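Local structure of peptide amidase (Stenotrophomonas maltophilia, 1M22) at residues A[192-196]-A[197-201]; A[278-281]-A[282-286]. The protein probably hydrolyses amide bonds as a serine-dependent amidase of the amidase signature family, with peptide amides its likely substrates. All blocks are in the same frame, centred on the assembly; numbering follows the deposited sequence.

The two contacts each end a secondary-structure element and turn the chain, on one mixed beta-sheet. Contact 1 closes helix 191-196 and leads into strand 200-203; contact 2 spans the end of strand 275-279 and the turn after it, on the way to helix 289-302. Their centres lie about 18 Å apart, with the nearest atoms about 7 Å from each other, so they do not touch. Contact 1 is wholly buried and stands beside the catalytic site: the side chain of P193 comes within about 5 Å of that of the nucleophile S189 and about 7 Å of that of S165. The centre of contact 2, about 23 Å from the centre of the chain, lies away from the active-site residues.

Contact 1 of 2, residues A[192-196]-A[197-201]; sequences CPAAI and NGVVG
With its CG beside the backbone N (chi1 -66°), N197 turns its amide back to the carbonyl of P193, at the end of a helix closed by a Schellman motif. This torsion brings ND2 to 2.9 Å from P193 O, the carbonyl oxygen that the backbone N of N197 already reaches at 3.0 Å; the two arrive from opposite faces of the carbonyl plane. ND2 also gives a hydrogen bond to P162 O, which further fixes the rotation of the amide. G198, at positive phi, is the C-prime residue. Its N bonds to A195 O at 3.2 Å from well above the carbonyl plane, whereas V199 N makes a nearly straight bond (175°) to A194 O at 2.9 Å. In this way the last carbonyls of the helix find donors as the chain turns toward strand 200-203. The helix starts just after the nucleophile S189, so the cap closes an element adjoining the catalytic serine. Beyond the turn, V199 lays CG2 against A194, with CG2 and A194 CB 3.9 Å apart. G201, on the strand, has no side chain to stand in the way, and A194 CB can rest 3.7 Å from G201 CA.

Contact 2 of 2, residues A[278-281]-A[282-286]; sequences LLQT and PLLKY
T281 and L283 form an ST turn at the start of the short 3-10 segment 282-285, which follows strand 275-279 and begins the connection to helix 289-302. The threonine hydroxyl sits between its own backbone N and carbonyl carbon (chi1 78°), and from there OG1 accepts a hydrogen bond from L283 N at 3.2 Å. The same oxygen is hydrogen-bonded to G433 O, so the side chain joins the turn to a separate loop. The backbone carbonyl of T281 serves the next residue: L284 N lies 3.1 Å from T281 O in a fairly straight bond, approaching from above the carbonyl plane. Side chain and main chain of one residue thus engage two successive amides of the turn.

L284 carries the apolar half of the contact. Its side chain extends back toward the strand end, where CD1 packs 3.5 Å from L279 O. The other branch, CD2, approaches L278 CD1 at 4.4 Å, and I293 of helix 289-302 touches both leucines.

Against the CD1 branch lies Q280, whose side chain is bent at chi2 (-63°) and turns back along the chain toward L278. The bend lets NE2 donate to L278 O at 3.0 Å, with that oxygen in the plane of the glutamine amide and the bond almost straight (172°). Held in this way, the amide crosses L284 at a slant and meets its CD1 as a whole, with Q280 NE2 3.6 Å and Q280 OE1 3.7 Å from L284 CD1.

Contact 1 of 2, residues A[192-196]-A[197-201]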
loop_
_atom_site.group_PDB
_atom_site.type_symbol
_atom_site.label_atom_id
_atom_site.label_comp_id
_atom_site.label_asym_id
_atom_site.label_seq_id
_atom_site.Cartn_x
_atom_site.Cartn_y
_atom_site.Cartn_z
ATOM N N CYS A 192 0.754 -4.432 5.643
ATOM C CA CYS A 192 -0.128 -5.158 6.549
ATOM C C CYS A 192 -1.432 -5.572 5.866
ATOM O O CYS A 192 -1.788 -6.751 5.881
ATOM C CB CYS A 192 -0.422 -4.332 7.800
ATOM S SG CYS A 192 -0.773 -5.355 9.241
ATOM N N PRO A 193 -2.165 -4.617 5.265
ATOM C CA PRO A 193 -3.402 -5.067 4.617
ATOM C C PRO A 193 -3.123 -5.979 3.424
ATOM O O PRO A 193 -3.931 -6.839 3.091
ATOM C CB PRO A 193 -4.110 -3.760 4.244
ATOM C CG PRO A 193 -2.997 -2.751 4.163
ATOM C CD PRO A 193 -2.083 -3.146 5.295
ATOM N N ALA A 194 -1.976 -5.808 2.776
ATOM C CA ALA A 194 -1.662 -6.686 1.658
ATOM C C ALA A 194 -1.532 -8.122 2.182
ATOM O O ALA A 194 -2.130 -9.050 1.633
ATOM C CB ALA A 194 -0.369 -6.242 0.979
ATOM N N ALA A 195 -0.771 -8.307 3.257
ATOM C CA ALA A 195 -0.587 -9.640 3.823
ATOM C C ALA A 195 -1.900 -10.224 4.347
ATOM O O ALA A 195 -2.204 -11.397 4.119
ATOM C CB ALA A 195 0.445 -9.592 4.950
ATOM N N ILE A 196 -2.664 -9.394 5.051
ATOM C CA ILE A 196 -3.938 -9.796 5.645
ATOM C C ILE A 196 -4.957 -10.251 4.598
ATOM O O ILE A 196 -5.810 -11.106 4.879
ATOM C CB ILE A 196 -4.499 -8.618 6.490
ATOM C CG1 ILE A 196 -3.683 -8.481 7.781
ATOM C CG2 ILE A 196 -5.991 -8.810 6.782
ATOM C CD1 ILE A 196 -3.938 -9.571 8.801
ATOM N N ASN A 197 -4.857 -9.697 3.395
ATOM C CA ASN A 197 -5.770 -10.044 2.310
ATOM C C ASN A 197 -5.134 -10.900 1.209
ATOM O O ASN A 197 -5.649 -10.977 0.095
ATOM C CB ASN A 197 -6.386 -8.766 1.729
ATOM C CG ASN A 197 -7.279 -8.049 2.727
ATOM O OD1 ASN A 197 -8.402 -8.486 3.000
ATOM N ND2 ASN A 197 -6.785 -6.953 3.291
ATOM N N GLY A 198 -4.005 -11.531 1.526
ATOM C CA GLY A 198 -3.355 -12.429 0.586
ATOM C C GLY A 198 -2.852 -11.909 -0.743
ATOM O O GLY A 198 -2.916 -12.621 -1.752
ATOM N N VAL A 199 -2.330 -10.687 -0.755
ATOM C CA VAL A 199 -1.803 -10.106 -1.982
ATOM C C VAL A 199 -0.419 -9.519 -1.754
ATOM O O VAL A 199 0.080 -9.483 -0.624
ATOM C CB VAL A 199 -2.738 -9.001 -2.553
ATOM C CG1 VAL A 199 -4.092 -9.600 -2.906
ATOM C CG2 VAL A 199 -2.898 -7.869 -1.551
ATOM N N VAL A 200 0.201 -9.081 -2.843
ATOM C CA VAL A 200 1.522 -8.478 -2.789
ATOM C C VAL A 200 1.380 -6.984 -2.522
ATOM O O VAL A 200 0.506 -6.317 -3.087
ATOM C CB VAL A 200 2.274 -8.674 -4.131
ATOM C CG1 VAL A 200 3.591 -7.893 -4.126
ATOM C CG2 VAL A 200 2.531 -10.157 -4.376
ATOM N N GLY A 201 2.234 -6.469 -1.644
ATOM C CA GLY A 201 2.235 -5.053 -1.332
ATOM C C GLY A 201 3.680 -4.596 -1.308
ATOM O O GLY A 201 4.530 -5.269 -0.725
#

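Contact 2 of 2, residues A[278-281]-A[282-286]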
loop_
_atom_site.group_PDB
_atom_site.type_symbol
_atom_site.label_atom_id
_atom_site.label_comp_id
_atom_site.label_asym_id
_atom_site.label_seq_id
_atom_site.Cartn_x
_atom_site.Cartn_y
_atom_site.Cartn_z
ATOM N N LEU A 278 16.729 -13.986 8.728
ATOM C CA LEU A 278 15.377 -14.266 9.214
ATOM C C LEU A 278 15.261 -13.633 10.594
ATOM O O LEU A 278 15.904 -14.080 11.546
ATOM C CB LEU A 278 15.141 -15.775 9.305
ATOM C CG LEU A 278 13.798 -16.221 9.896
ATOM C CD1 LEU A 278 12.641 -15.644 9.088
ATOM C CD2 LEU A 278 13.742 -17.739 9.908
ATOM N N LEU A 279 14.441 -12.592 10.702
ATOM C CA LEU A 279 14.280 -11.867 11.954
ATOM C C LEU A 279 13.654 -12.669 13.083
ATOM O O LEU A 279 12.573 -13.240 12.942
ATOM C CB LEU A 279 13.482 -10.583 11.710
ATOM C CG LEU A 279 14.165 -9.588 10.765
ATOM C CD1 LEU A 279 13.260 -8.393 10.535
ATOM C CD2 LEU A 279 15.496 -9.144 11.353
ATOM N N GLN A 280 14.352 -12.695 14.214
ATOM C CA GLN A 280 13.897 -13.421 15.387
ATOM C C GLN A 280 13.045 -12.544 16.295
ATOM O O GLN A 280 13.548 -11.618 16.930
ATOM C CB GLN A 280 15.105 -13.946 16.166
ATOM C CG GLN A 280 16.028 -14.819 15.338
ATOM C CD GLN A 280 15.346 -16.081 14.856
ATOM O OE1 GLN A 280 14.983 -16.946 15.653
ATOM N NE2 GLN A 280 15.164 -16.193 13.545
ATOM N N THR A 281 11.747 -12.829 16.331
ATOM C CA THR A 281 10.811 -12.099 17.177
ATOM C C THR A 281 9.717 -13.085 17.560
ATOM O O THR A 281 9.615 -14.167 16.973
ATOM C CB THR A 281 10.142 -10.904 16.448
ATOM O OG1 THR A 281 9.099 -11.383 15.592
ATOM C CG2 THR A 281 11.162 -10.129 15.628
ATOM N N PRO A 282 8.885 -12.729 18.549
ATOM C CA PRO A 282 7.797 -13.604 18.995
ATOM C C PRO A 282 6.804 -13.970 17.892
ATOM O O PRO A 282 6.067 -14.947 18.016
ATOM C CB PRO A 282 7.144 -12.794 20.112
ATOM C CG PRO A 282 8.301 -12.047 20.692
ATOM C CD PRO A 282 9.023 -11.571 19.452
ATOM N N LEU A 283 6.788 -13.193 16.813
ATOM C CA LEU A 283 5.864 -13.462 15.716
ATOM C C LEU A 283 6.132 -14.822 15.071
ATOM O O LEU A 283 5.240 -15.415 14.465
ATOM C CB LEU A 283 5.955 -12.350 14.665
ATOM C CG LEU A 283 4.876 -12.327 13.579
ATOM C CD1 LEU A 283 3.491 -12.279 14.215
ATOM C CD2 LEU A 283 5.091 -11.114 12.677
ATOM N N LEU A 284 7.359 -15.320 15.207
ATOM C CA LEU A 284 7.711 -16.620 14.641
ATOM C C LEU A 284 6.968 -17.743 15.361
ATOM O O LEU A 284 6.799 -18.834 14.811
ATOM C CB LEU A 284 9.218 -16.870 14.758
ATOM C CG LEU A 284 10.181 -15.945 14.012
ATOM C CD1 LEU A 284 11.613 -16.362 14.319
ATOM C CD2 LEU A 284 9.917 -16.008 12.514
ATOM N N LYS A 285 6.528 -17.472 16.586
ATOM C CA LYS A 285 5.818 -18.470 17.382
ATOM C C LYS A 285 4.312 -18.235 17.435
ATOM O O LYS A 285 3.602 -18.868 18.217
ATOM C CB LYS A 285 6.387 -18.511 18.802
ATOM C CG LYS A 285 7.894 -18.718 18.858
ATOM C CD LYS A 285 8.342 -19.918 18.029
ATOM C CE LYS A 285 7.778 -21.227 18.559
ATOM N NZ LYS A 285 8.223 -22.387 17.733
ATOM N N TYR A 286 3.833 -17.316 16.605
ATOM C CA TYR A 286 2.412 -17.011 16.524
ATOM C C TYR A 286 1.706 -18.322 16.174
ATOM O O TYR A 286 2.220 -19.118 15.389
ATOM C CB TYR A 286 2.202 -15.948 15.441
ATOM C CG TYR A 286 0.775 -15.516 15.195
ATOM C CD1 TYR A 286 -0.034 -16.198 14.290
ATOM C CD2 TYR A 286 0.250 -14.390 15.832
ATOM C CE1 TYR A 286 -1.330 -15.767 14.016
ATOM C CE2 TYR A 286 -1.047 -13.953 15.568
ATOM C CZ TYR A 286 -1.827 -14.644 14.657
ATOM O OH TYR A 286 -3.096 -14.198 14.368
#